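Local coordinates for protein 3-oxoadipate enol-lactonase (Burkholderia xenovorans, PDB 2XUA) that probably hydrolyses 3-oxoadipate enol-lactone during catechol breakdown, using an alpha/beta hydrolase fold with a divergent cap over the active site, at residues G80-L85 with V107-R112; L85-K90 with A114-R119; L122-A127 with H244-E249; L155-T160 with D217-P222. All coordinates share one frame; numbering follows the deposited sequence.

Contact 1: G80-L85 with V107-R112; sequences GDVLGL and VALAAR
Val82 and Leu109 mark the point where two helical backbones come nearest, their CA atoms 8.6 Å apart, a separation too wide for main-chain contact and bridged by side chains. Both segments keep regular helical bonding, as Gly84 N to Gly80 O at 2.8 Å shows for the first and Arg112 N to Ala108 O at 2.9 Å for the second. Leu109 reaches across from helix 101-112 and divides its two methyls between two neighbours on helix 75-88. Its CD2 settles against the branch of Val82, lying 3.8 Å from Val82 CG1 and equally far from CG2. That seating follows from the Val82 rotamer, in which CG1 is anti to the backbone N (chi1 174°) and CG2 lies beside it, leaving both methyls available to one carbon. The other methyl, CD1, meets Leu83 at its branch point, 3.9 Å from Leu83 CG, the two leucine side chains running antiparallel past one another. Neither torsion of Leu109 is staggered (chi1 -111°, chi2 -2°), so this fork is reached at some conformational cost, or is imperfectly modelled. Tyr58 of strand 54-58 packs on Val82, and Thr79 adds to the packing of Leu109. Charged groups lie away from this apolar centre: Arg112 makes salt bridges to Glu76 and Glu201, and Asp81 makes one to Arg61. With no hydrogen bond passing between the segments, the helices are held here by dispersion among three aliphatic side chains, Val82 and Leu109 buried and Leu83 partly exposed, while the Arg112–Glu76 pair supplies a directional link between the same two helices.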
loop_
_atom_site.group_PDB
_atom_site.type_symbol
_atom_site.label_atom_id
_atom_site.label_comp_id
_atom_site.label_asym_id
_atom_site.label_seq_id
_atom_site.Cartn_x
_atom_site.Cartn_y
_atom_site.Cartn_z
ATOM N N GLY B 80 15.094 15.689 11.880
ATOM C CA GLY B 80 14.525 15.761 13.208
ATOM C C GLY B 80 13.290 14.881 13.354
ATOM O O GLY B 80 12.962 14.393 14.448
ATOM N N ASP B 81 12.611 14.674 12.230
ATOM C CA ASP B 81 11.529 13.735 12.185
ATOM C C ASP B 81 12.039 12.326 12.549
ATOM O O ASP B 81 11.402 11.666 13.360
ATOM C CB ASP B 81 10.868 13.761 10.814
ATOM C CG ASP B 81 10.018 14.986 10.618
ATOM O OD1 ASP B 81 9.857 15.814 11.572
ATOM O OD2 ASP B 81 9.446 15.115 9.538
ATOM N N VAL B 82 13.153 11.892 11.966
ATOM C CA VAL B 82 13.712 10.512 12.178
ATOM C C VAL B 82 14.097 10.448 13.621
ATOM O O VAL B 82 13.652 9.570 14.355
ATOM C CB VAL B 82 14.954 10.199 11.300
ATOM C CG1 VAL B 82 15.579 8.792 11.675
ATOM C CG2 VAL B 82 14.583 10.187 9.805
ATOM N N LEU B 83 14.855 11.455 14.056
ATOM C CA LEU B 83 15.276 11.507 15.463
ATOM C C LEU B 83 14.165 11.492 16.504
ATOM O O LEU B 83 14.247 10.715 17.448
ATOM C CB LEU B 83 16.236 12.672 15.688
ATOM C CG LEU B 83 17.477 12.564 14.857
ATOM C CD1 LEU B 83 18.185 13.914 15.044
ATOM C CD2 LEU B 83 18.397 11.402 15.263
ATOM N N GLY B 84 13.116 12.260 16.295
ATOM C CA GLY B 84 11.983 12.307 17.198
ATOM C C GLY B 84 11.202 11.004 17.225
ATOM O O GLY B 84 10.767 10.528 18.307
ATOM N N LEU B 85 11.031 10.398 16.038
ATOM C CA LEU B 85 10.476 9.036 15.977
ATOM C C LEU B 85 11.314 8.017 16.754
ATOM O O LEU B 85 10.773 7.224 17.544
ATOM C CB LEU B 85 10.344 8.608 14.495
ATOM C CG LEU B 85 9.619 7.276 14.234
ATOM C CD1 LEU B 85 8.208 7.220 14.833
ATOM C CD2 LEU B 85 9.561 6.976 12.707
ATOM N N VAL B 107 22.403 10.887 4.687
ATOM C CA VAL B 107 23.657 11.666 4.704
ATOM C C VAL B 107 23.615 12.680 5.835
ATOM O O VAL B 107 24.575 12.754 6.580
ATOM C CB VAL B 107 23.943 12.380 3.331
ATOM C CG1 VAL B 107 25.108 13.368 3.450
ATOM C CG2 VAL B 107 24.150 11.336 2.244
ATOM N N ALA B 108 22.536 13.452 5.983
ATOM C CA ALA B 108 22.420 14.408 7.095
ATOM C C ALA B 108 22.544 13.735 8.477
ATOM O O ALA B 108 23.202 14.271 9.416
ATOM C CB ALA B 108 21.169 15.161 7.033
ATOM N N LEU B 109 21.882 12.589 8.615
ATOM C CA LEU B 109 21.835 11.875 9.868
ATOM C C LEU B 109 23.223 11.362 10.177
ATOM O O LEU B 109 23.715 11.599 11.288
ATOM C CB LEU B 109 20.843 10.722 9.755
ATOM C CG LEU B 109 19.509 10.617 10.468
ATOM C CD1 LEU B 109 19.049 11.693 11.437
ATOM C CD2 LEU B 109 18.385 10.120 9.514
ATOM N N ALA B 110 23.883 10.708 9.220
ATOM C CA ALA B 110 25.212 10.189 9.465
ATOM C C ALA B 110 26.276 11.267 9.737
ATOM O O ALA B 110 27.248 10.960 10.416
ATOM C CB ALA B 110 25.691 9.267 8.346
ATOM N N ALA B 111 26.101 12.464 9.153
ATOM C CA ALA B 111 27.038 13.581 9.288
ATOM C C ALA B 111 26.854 14.341 10.597
ATOM O O ALA B 111 27.822 14.704 11.268
ATOM C CB ALA B 111 26.850 14.560 8.081
ATOM N N ARG B 112 25.600 14.627 10.917
ATOM C CA ARG B 112 25.267 15.484 12.014
ATOM C C ARG B 112 24.840 14.632 13.234
ATOM O O ARG B 112 24.695 15.183 14.301
ATOM C CB ARG B 112 24.131 16.441 11.632
ATOM C CG ARG B 112 24.348 17.264 10.328
ATOM C CD ARG B 112 23.064 17.900 9.900
ATOM N NE ARG B 112 23.256 18.679 8.685
ATOM C CZ ARG B 112 22.379 19.507 8.133
ATOM N NH1 ARG B 112 21.183 19.730 8.662
ATOM N NH2 ARG B 112 22.721 20.147 7.027
#

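Contact 2: L85-K90 with A114-R119; sequences LMDTLK and ADRIER
A salt bridge, with a selenomethionine side chain lying against its arginine, joins the last turn of helix 75-88 to the turn that leads into strand 117-123, in a partly buried position. Asp87 and Arg116 carry the charge. One carboxylate oxygen does the work: Asp87 OD1 lies 2.7 Å from Arg116 NH1 and 2.8 Å from Arg116 NH2. Neither bond is straight (133° for NH1, 129° for NH2), and the second is weak. NH1 meets OD1 nearly in line with its C-O bond, OD1 sitting somewhat out of the guanidinium plane, yet the carboxylate and guanidinium planes are only 3° apart. Arg116 curls back to reach this position, bent at chi2 and chi3. NE bonds Ala92 O, and NH1 has a second acceptor in Ile91 O, so main-chain acceptors fix the rotation of the group. The Met86 side chain, a selenomethionine, extends toward Arg116 as the arginine extends toward it; its CB is 3.6 Å from Arg116 NH1, and its terminal CE is 3.6 Å from Arg116 O. Beyond Asp87 the helix ends in a Schellman motif, where Lys90 takes positive phi and Lys90 N bonds to Asp87 O. This is the junction, in an alpha/beta hydrolase, between a helix end and the lead-in to a central parallel strand.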
loop_
_atom_site.group_PDB
_atom_site.type_symbol
_atom_site.label_atom_id
_atom_site.label_comp_id
_atom_site.label_asym_id
_atom_site.label_seq_id
_atom_site.Cartn_x
_atom_site.Cartn_y
_atom_site.Cartn_z
ATOM N N LEU B 85 11.031 10.398 16.038
ATOM C CA LEU B 85 10.476 9.036 15.977
ATOM C C LEU B 85 11.314 8.017 16.754
ATOM O O LEU B 85 10.773 7.224 17.544
ATOM C CB LEU B 85 10.344 8.608 14.495
ATOM C CG LEU B 85 9.619 7.276 14.234
ATOM C CD1 LEU B 85 8.208 7.220 14.833
ATOM C CD2 LEU B 85 9.561 6.976 12.707
HETATM N N MSE B 86 12.631 7.982 16.489
HETATM C CA MSE B 86 13.520 7.107 17.269
HETATM C C MSE B 86 13.420 7.364 18.761
HETATM O O MSE B 86 13.253 6.433 19.571
HETATM C CB MSE B 86 14.942 7.303 16.819
HETATM C CG MSE B 86 15.214 6.553 15.554
HETATM SE SE MSE B 86 16.893 7.145 14.803
HETATM C CE MSE B 86 18.096 6.386 16.164
ATOM N N ASP B 87 13.474 8.646 19.124
ATOM C CA ASP B 87 13.361 9.042 20.530
ATOM C C ASP B 87 12.070 8.543 21.169
ATOM O O ASP B 87 12.083 7.976 22.285
ATOM C CB ASP B 87 13.428 10.575 20.634
ATOM C CG ASP B 87 14.844 11.116 20.460
ATOM O OD1 ASP B 87 15.830 10.341 20.405
ATOM O OD2 ASP B 87 14.970 12.348 20.375
ATOM N N THR B 88 10.965 8.742 20.462
ATOM C CA THR B 88 9.613 8.273 20.857
ATOM C C THR B 88 9.598 6.778 21.114
ATOM O O THR B 88 8.943 6.329 22.051
ATOM C CB THR B 88 8.505 8.569 19.785
ATOM O OG1 THR B 88 8.300 9.983 19.676
ATOM C CG2 THR B 88 7.178 7.963 20.187
ATOM N N LEU B 89 10.276 6.020 20.249
ATOM C CA LEU B 89 10.368 4.538 20.391
ATOM C C LEU B 89 11.489 4.041 21.316
ATOM O O LEU B 89 11.677 2.859 21.502
ATOM C CB LEU B 89 10.405 3.881 18.999
ATOM C CG LEU B 89 9.226 4.237 18.102
ATOM C CD1 LEU B 89 9.478 3.703 16.692
ATOM C CD2 LEU B 89 7.879 3.671 18.622
ATOM N N LYS B 90 12.181 4.994 21.964
ATOM C CA LYS B 90 13.355 4.719 22.813
ATOM C C LYS B 90 14.498 4.058 22.035
ATOM O O LYS B 90 15.338 3.326 22.593
ATOM C CB LYS B 90 12.977 3.976 24.131
ATOM C CG LYS B 90 11.963 4.765 25.000
ATOM C CD LYS B 90 11.213 3.821 26.000
ATOM C CE LYS B 90 9.668 3.637 25.698
ATOM N NZ LYS B 90 9.132 2.330 25.031
ATOM N N ALA B 114 26.221 11.021 14.022
ATOM C CA ALA B 114 26.957 9.768 13.983
ATOM C C ALA B 114 26.668 8.846 15.191
ATOM O O ALA B 114 26.717 7.616 15.081
ATOM C CB ALA B 114 28.402 10.036 13.895
ATOM N N ASP B 115 26.400 9.446 16.344
ATOM C CA ASP B 115 26.202 8.632 17.579
ATOM C C ASP B 115 24.824 7.923 17.594
ATOM O O ASP B 115 24.669 6.892 18.254
ATOM C CB ASP B 115 26.304 9.500 18.835
ATOM C CG ASP B 115 25.335 10.643 18.808
ATOM O OD1 ASP B 115 24.820 10.934 17.717
ATOM O OD2 ASP B 115 25.075 11.251 19.865
ATOM N N ARG B 116 23.856 8.529 16.900
ATOM C CA ARG B 116 22.559 7.893 16.611
ATOM C C ARG B 116 22.584 6.800 15.507
ATOM O O ARG B 116 21.581 6.055 15.345
ATOM C CB ARG B 116 21.512 8.962 16.301
ATOM C CG ARG B 116 21.254 10.010 17.395
ATOM C CD ARG B 116 20.954 9.335 18.796
ATOM N NE ARG B 116 19.658 8.643 18.919
ATOM C CZ ARG B 116 18.468 9.212 19.060
ATOM N NH1 ARG B 116 17.387 8.445 19.228
ATOM N NH2 ARG B 116 18.304 10.558 19.064
ATOM N N ILE B 117 23.686 6.692 14.748
ATOM C CA ILE B 117 23.728 5.862 13.517
ATOM C C ILE B 117 24.753 4.738 13.584
ATOM O O ILE B 117 25.904 4.969 13.955
ATOM C CB ILE B 117 23.968 6.769 12.216
ATOM C CG1 ILE B 117 22.846 7.761 11.977
ATOM C CG2 ILE B 117 24.188 5.916 10.975
ATOM C CD1 ILE B 117 21.383 7.208 11.914
ATOM N N GLU B 118 24.407 3.509 13.214
ATOM C CA GLU B 118 25.425 2.459 13.180
ATOM C C GLU B 118 26.101 2.400 11.824
ATOM O O GLU B 118 27.283 2.640 11.721
ATOM C CB GLU B 118 24.871 1.101 13.629
ATOM C CG GLU B 118 25.729 -0.103 13.352
ATOM C CD GLU B 118 26.391 -0.665 14.585
ATOM O OE1 GLU B 118 25.647 -1.061 15.526
ATOM O OE2 GLU B 118 27.651 -0.754 14.601
ATOM N N ARG B 119 25.349 2.022 10.793
ATOM C CA ARG B 119 25.845 1.852 9.418
ATOM C C ARG B 119 24.772 2.474 8.509
ATOM O O ARG B 119 23.547 2.573 8.881
ATOM C CB ARG B 119 26.142 0.381 9.045
ATOM C CG ARG B 119 27.296 -0.287 9.764
ATOM C CD ARG B 119 27.814 -1.549 9.049
ATOM N NE ARG B 119 29.184 -1.848 9.506
ATOM C CZ ARG B 119 30.167 -2.433 8.792
ATOM N NH1 ARG B 119 29.962 -2.868 7.544
ATOM N NH2 ARG B 119 31.378 -2.600 9.351
#

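Contact 3: L122-A127 with H244-E249; sequences LCNTAA and HISNIE
Asn124 and His244 are brought together by unlike torsions. Asn124 has left-handed backbone angles (phi 42°, psi 56°), a sharp bend right after strand 117-123 that aims its side chain at the second segment, whereas the His244 side chain leaves with CG anti to the backbone N (chi1 -175°), carrying the imidazole alongside the Asn124 main chain. The CA atoms of the two residues are 5.8 Å apart. His244 CE1 lies 3.4 Å from Asn124 O, which stands obliquely to the ring, and His244 ND1 is 3.8 Å from Asn124 CB. The asparagine amide is directed at the main chain of His244 and the hydroxyl of Ser246, but its N and O are probably exchanged in the model, so its polar pairs carry no weight here. Better defined is the helix start that follows: Ile245, at the N-cap position, offers its carbonyl O to Ile248 N and Glu249 N, both at 3.2 Å. Main-chain bonds of Cys123 to Gly98 and Ser100, and of Asn124 to Ile212, tie the first segment into the parallel sheet. The polar end of His244 is claimed from outside: ND1 is hydrogen-bonded to Asp217 OD2, and its ring touches Ser100 and meets that of Trp158. Ile248 also packs on Val169 of the second subunit. The Ser100, His244 and Asp217 geometry, with Ser100 on a GxSxG nucleophile elbow, is consistent with the catalytic triad of alpha/beta hydrolases, and Asn124, just after the strand, packs beside the histidine.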
loop_
_atom_site.group_PDB
_atom_site.type_symbol
_atom_site.label_atom_id
_atom_site.label_comp_id
_atom_site.label_asym_id
_atom_site.label_seq_id
_atom_site.Cartn_x
_atom_site.Cartn_y
_atom_site.Cartn_z
ATOM N N LEU B 122 23.027 4.221 1.434
ATOM C CA LEU B 122 22.517 5.445 0.856
ATOM C C LEU B 122 22.164 5.125 -0.609
ATOM O O LEU B 122 23.044 4.959 -1.461
ATOM C CB LEU B 122 23.569 6.554 0.959
ATOM C CG LEU B 122 24.065 6.830 2.390
ATOM C CD1 LEU B 122 25.412 7.593 2.303
ATOM C CD2 LEU B 122 23.068 7.697 3.117
ATOM N N CYS B 123 20.873 5.014 -0.876
ATOM C CA CYS B 123 20.427 4.311 -2.086
ATOM C C CYS B 123 19.757 5.260 -3.095
ATOM O O CYS B 123 18.953 6.109 -2.727
ATOM C CB CYS B 123 19.465 3.199 -1.700
ATOM S SG CYS B 123 20.229 2.017 -0.508
ATOM N N ASN B 124 20.123 5.103 -4.367
ATOM C CA ASN B 124 19.619 5.950 -5.438
ATOM C C ASN B 124 19.560 7.385 -5.030
ATOM O O ASN B 124 18.552 8.000 -5.097
ATOM C CB ASN B 124 18.228 5.432 -5.888
ATOM C CG ASN B 124 18.324 4.106 -6.526
ATOM O OD1 ASN B 124 18.766 3.994 -7.703
ATOM N ND2 ASN B 124 18.016 3.056 -5.764
ATOM N N THR B 125 20.695 7.925 -4.602
ATOM C CA THR B 125 20.690 9.214 -3.950
ATOM C C THR B 125 21.959 10.018 -4.334
ATOM O O THR B 125 22.744 9.572 -5.173
ATOM C CB THR B 125 20.543 9.041 -2.392
ATOM O OG1 THR B 125 20.250 10.306 -1.833
ATOM C CG2 THR B 125 21.825 8.556 -1.780
ATOM N N ALA B 126 22.166 11.189 -3.713
ATOM C CA ALA B 126 23.347 12.028 -3.991
ATOM C C ALA B 126 23.356 12.987 -2.820
ATOM O O ALA B 126 22.293 13.165 -2.185
ATOM C CB ALA B 126 23.144 12.900 -5.298
ATOM N N ALA B 127 24.499 13.639 -2.562
ATOM C CA ALA B 127 24.568 14.639 -1.483
ATOM C C ALA B 127 23.877 15.965 -1.861
ATOM O O ALA B 127 23.579 16.794 -0.969
ATOM C CB ALA B 127 26.016 14.872 -1.034
ATOM N N HIS B 244 15.648 4.205 -10.832
ATOM C CA HIS B 244 15.711 4.997 -9.633
ATOM C C HIS B 244 15.158 4.241 -8.382
ATOM O O HIS B 244 15.678 4.412 -7.284
ATOM C CB HIS B 244 14.987 6.306 -9.889
ATOM C CG HIS B 244 15.064 7.285 -8.764
ATOM N ND1 HIS B 244 16.265 7.670 -8.188
ATOM C CD2 HIS B 244 14.090 7.991 -8.132
ATOM C CE1 HIS B 244 16.019 8.581 -7.257
ATOM N NE2 HIS B 244 14.710 8.795 -7.201
ATOM N N ILE B 245 14.112 3.419 -8.558
ATOM C CA ILE B 245 13.523 2.708 -7.394
ATOM C C ILE B 245 14.059 1.287 -7.454
ATOM O O ILE B 245 13.314 0.310 -7.819
ATOM C CB ILE B 245 11.996 2.774 -7.466
ATOM C CG1 ILE B 245 11.480 4.225 -7.538
ATOM C CG2 ILE B 245 11.389 1.977 -6.272
ATOM C CD1 ILE B 245 11.854 5.088 -6.323
ATOM N N SER B 246 15.385 1.168 -7.237
ATOM C CA SER B 246 16.119 -0.081 -7.439
ATOM C C SER B 246 15.784 -1.184 -6.449
ATOM O O SER B 246 15.997 -2.365 -6.732
ATOM C CB SER B 246 17.644 0.156 -7.451
ATOM O OG SER B 246 18.166 0.446 -6.182
ATOM N N ASN B 247 15.283 -0.800 -5.280
ATOM C CA ASN B 247 14.898 -1.846 -4.290
ATOM C C ASN B 247 13.633 -2.614 -4.735
ATOM O O ASN B 247 13.307 -3.683 -4.189
ATOM C CB ASN B 247 14.617 -1.200 -2.927
ATOM C CG ASN B 247 13.338 -0.429 -2.935
ATOM O OD1 ASN B 247 13.211 0.531 -3.701
ATOM N ND2 ASN B 247 12.342 -0.870 -2.128
ATOM N N ILE B 248 12.885 -2.038 -5.665
ATOM C CA ILE B 248 11.799 -2.738 -6.344
ATOM C C ILE B 248 12.199 -3.447 -7.621
ATOM O O ILE B 248 12.014 -4.657 -7.752
ATOM C CB ILE B 248 10.624 -1.817 -6.584
ATOM C CG1 ILE B 248 9.980 -1.568 -5.235
ATOM C CG2 ILE B 248 9.528 -2.523 -7.457
ATOM C CD1 ILE B 248 8.893 -0.543 -5.294
ATOM N N GLU B 249 12.752 -2.701 -8.571
ATOM C CA GLU B 249 13.169 -3.312 -9.821
ATOM C C GLU B 249 14.210 -4.442 -9.657
ATOM O O GLU B 249 14.148 -5.426 -10.362
ATOM C CB GLU B 249 13.598 -2.221 -10.851
ATOM C CG GLU B 249 14.041 -2.864 -12.192
ATOM C CD GLU B 249 13.948 -1.855 -13.361
ATOM O OE1 GLU B 249 13.454 -0.703 -13.113
ATOM O OE2 GLU B 249 14.366 -2.226 -14.494
#

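Contact 4: L155-T160 with D217-P222; sequences LPRWFT and DLAATP. With SHF (laevulinic acid), chain C.
Arg157 and Ala219 provide the direct packing, with the guanidinium of Arg157 standing obliquely to the backbone of the second loop: NH2 comes within 3.5 Å of Ala219 CA, and NH1 passes the CB of Leu218 at 4.2 Å. Hydrogen bonds turn the same group to the ligand. Arg157 NE donates to O1 of the laevulinic acid carboxylate at 2.8 Å (150°), and NH2 reaches the second oxygen, OH1, in a long, weak bond of 3.5 Å. A bend at chi3 (66°) offers this edge to the acid. Water supplies a further link, donating to Arg157 O at 2.8 Å and accepting from Leu218 N at 2.7 Å. Within 217-222 an Asx motif sets the turn: Ala220 N bonds to Asp217 OD1 from well above the carboxylate plane (54°). Apolar contact comes from Trp158, whose ring edge faces the ligand's methyl, CZ2 lying 3.2 Å from C5. Tyr186 adds a hydrogen bond to the ligand. Helices between strands 117-123 and 209-214 probably form the cap of this alpha/beta hydrolase; from it Arg157 packs on Ala219 of the core and holds the carboxylate there, while Trp158 borders the methyl end of the bound product analogue.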
loop_
_atom_site.group_PDB
_atom_site.type_symbol
_atom_site.label_atom_id
_atom_site.label_comp_id
_atom_site.label_asym_id
_atom_site.label_seq_id
_atom_site.Cartn_x
_atom_site.Cartn_y
_atom_site.Cartn_z
ATOM N N LEU B 155 6.926 8.921 -12.954
ATOM C CA LEU B 155 7.009 7.434 -12.889
ATOM C C LEU B 155 7.942 6.758 -13.860
ATOM O O LEU B 155 8.613 5.799 -13.515
ATOM C CB LEU B 155 5.612 6.797 -12.975
ATOM C CG LEU B 155 4.871 6.691 -11.633
ATOM C CD1 LEU B 155 5.226 7.767 -10.627
ATOM C CD2 LEU B 155 3.339 6.650 -11.844
ATOM N N PRO B 156 7.989 7.241 -15.103
ATOM C CA PRO B 156 8.928 6.639 -16.016
ATOM C C PRO B 156 10.355 6.872 -15.597
ATOM O O PRO B 156 11.243 6.168 -16.087
ATOM C CB PRO B 156 8.634 7.351 -17.359
ATOM C CG PRO B 156 7.165 7.713 -17.213
ATOM C CD PRO B 156 7.135 8.222 -15.786
ATOM N N ARG B 157 10.604 7.835 -14.711
ATOM C CA ARG B 157 11.986 8.011 -14.237
ATOM C C ARG B 157 12.369 6.989 -13.160
ATOM O O ARG B 157 13.529 6.942 -12.733
ATOM C CB ARG B 157 12.183 9.441 -13.715
ATOM C CG ARG B 157 12.187 10.469 -14.886
ATOM C CD ARG B 157 11.847 11.883 -14.375
ATOM N NE ARG B 157 12.872 12.442 -13.478
ATOM C CZ ARG B 157 14.122 12.791 -13.838
ATOM N NH1 ARG B 157 14.560 12.618 -15.102
ATOM N NH2 ARG B 157 14.946 13.310 -12.920
ATOM N N TRP B 158 11.400 6.202 -12.702
ATOM C CA TRP B 158 11.619 5.323 -11.541
ATOM C C TRP B 158 11.904 3.900 -11.953
ATOM O O TRP B 158 12.544 3.170 -11.214
ATOM C CB TRP B 158 10.354 5.316 -10.676
ATOM C CG TRP B 158 10.185 6.561 -9.853
ATOM C CD1 TRP B 158 10.900 7.747 -9.919
ATOM C CD2 TRP B 158 9.211 6.732 -8.816
ATOM N NE1 TRP B 158 10.384 8.655 -8.993
ATOM C CE2 TRP B 158 9.357 8.035 -8.303
ATOM C CE3 TRP B 158 8.207 5.897 -8.299
ATOM C CZ2 TRP B 158 8.545 8.521 -7.297
ATOM C CZ3 TRP B 158 7.418 6.365 -7.279
ATOM C CH2 TRP B 158 7.577 7.685 -6.795
ATOM N N PHE B 159 11.422 3.481 -13.127
ATOM C CA PHE B 159 11.659 2.097 -13.570
ATOM C C PHE B 159 12.080 2.104 -15.000
ATOM O O PHE B 159 11.673 3.032 -15.715
ATOM C CB PHE B 159 10.338 1.299 -13.454
ATOM C CG PHE B 159 9.811 1.229 -12.041
ATOM C CD1 PHE B 159 10.421 0.431 -11.097
ATOM C CD2 PHE B 159 8.738 2.008 -11.656
ATOM C CE1 PHE B 159 9.948 0.351 -9.765
ATOM C CE2 PHE B 159 8.259 1.940 -10.337
ATOM C CZ PHE B 159 8.875 1.063 -9.387
ATOM N N THR B 160 12.851 1.101 -15.443
ATOM C CA THR B 160 13.124 0.989 -16.893
ATOM C C THR B 160 11.798 0.685 -17.599
ATOM O O THR B 160 10.828 0.223 -16.950
ATOM C CB THR B 160 14.167 -0.105 -17.200
ATOM O OG1 THR B 160 13.654 -1.374 -16.746
ATOM C CG2 THR B 160 15.480 0.225 -16.459
ATOM N N ASP B 217 19.427 5.163 -13.519
ATOM C CA ASP B 217 18.825 6.246 -12.743
ATOM C C ASP B 217 19.317 7.617 -13.287
ATOM O O ASP B 217 20.510 7.873 -13.344
ATOM C CB ASP B 217 19.257 6.006 -11.275
ATOM C CG ASP B 217 18.554 6.844 -10.302
ATOM O OD1 ASP B 217 17.944 7.892 -10.656
ATOM O OD2 ASP B 217 18.655 6.474 -9.107
ATOM N N LEU B 218 18.386 8.484 -13.682
ATOM C CA LEU B 218 18.701 9.810 -14.174
ATOM C C LEU B 218 18.389 10.814 -13.094
ATOM O O LEU B 218 18.923 11.926 -13.091
ATOM C CB LEU B 218 17.893 10.129 -15.450
ATOM C CG LEU B 218 18.329 9.348 -16.687
ATOM C CD1 LEU B 218 17.393 9.657 -17.863
ATOM C CD2 LEU B 218 19.841 9.679 -17.009
ATOM N N ALA B 219 17.557 10.410 -12.151
ATOM C CA ALA B 219 17.168 11.291 -11.094
ATOM C C ALA B 219 18.308 11.432 -10.070
ATOM O O ALA B 219 18.521 12.503 -9.507
ATOM C CB ALA B 219 15.931 10.751 -10.457
ATOM N N ALA B 220 19.014 10.350 -9.838
ATOM C CA ALA B 220 20.232 10.375 -9.018
ATOM C C ALA B 220 21.156 9.444 -9.740
ATOM O O ALA B 220 20.877 8.241 -9.873
ATOM C CB ALA B 220 19.904 9.868 -7.559
ATOM N N THR B 221 22.289 9.961 -10.234
ATOM C CA THR B 221 23.093 9.211 -11.179
ATOM C C THR B 221 24.156 8.352 -10.509
ATOM O O THR B 221 24.594 8.676 -9.377
ATOM C CB THR B 221 23.800 10.213 -12.163
ATOM O OG1 THR B 221 24.762 10.955 -11.449
ATOM C CG2 THR B 221 22.840 11.254 -12.665
ATOM N N PRO B 222 24.630 7.302 -11.210
ATOM C CA PRO B 222 25.835 6.529 -10.793
ATOM C C PRO B 222 27.020 7.465 -10.449
ATOM O O PRO B 222 27.612 7.372 -9.348
ATOM C CB PRO B 222 26.119 5.639 -11.990
ATOM C CG PRO B 222 24.727 5.508 -12.683
ATOM C CD PRO B 222 24.035 6.796 -12.453
HETATM C C4 SHF C . 10.029 11.949 -7.030
HETATM C C5 SHF C . 10.525 10.789 -6.157
HETATM C C3 SHF C . 11.018 12.717 -7.922
HETATM C C2 SHF C . 12.331 12.019 -8.359
HETATM C C1 SHF C . 12.922 12.635 -9.697
HETATM O O4 SHF C . 8.817 12.236 -7.047
HETATM O O1 SHF C . 12.622 11.994 -10.721
HETATM O OH1 SHF C . 13.711 13.640 -9.695
HETATM O O HOH W 1 15.705 8.038 -14.019
#

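How the contacts relate
From the N terminus, helix 75-88 supplies the first segments of contacts 1 and 2, which share Leu85. Contact 1 closes on helix 101-112 and contact 2 just beyond it, so the two loops cross; their centres are 8 Å apart, and Leu83 packs on Arg116. Strand 117-123 then runs from contact 2 to contact 3, whose centres are 22 Å apart. Contact 3 closes a long loop back from 244-249, and contact 4 is nested inside it, joining probable cap to core. Glu249 OE2 and Thr160 OG1, 2.5 Å apart in a probable hydrogen bond, link contacts 3 and 4. Contacts 1 and 4 lie on opposite sides of the chain's centre.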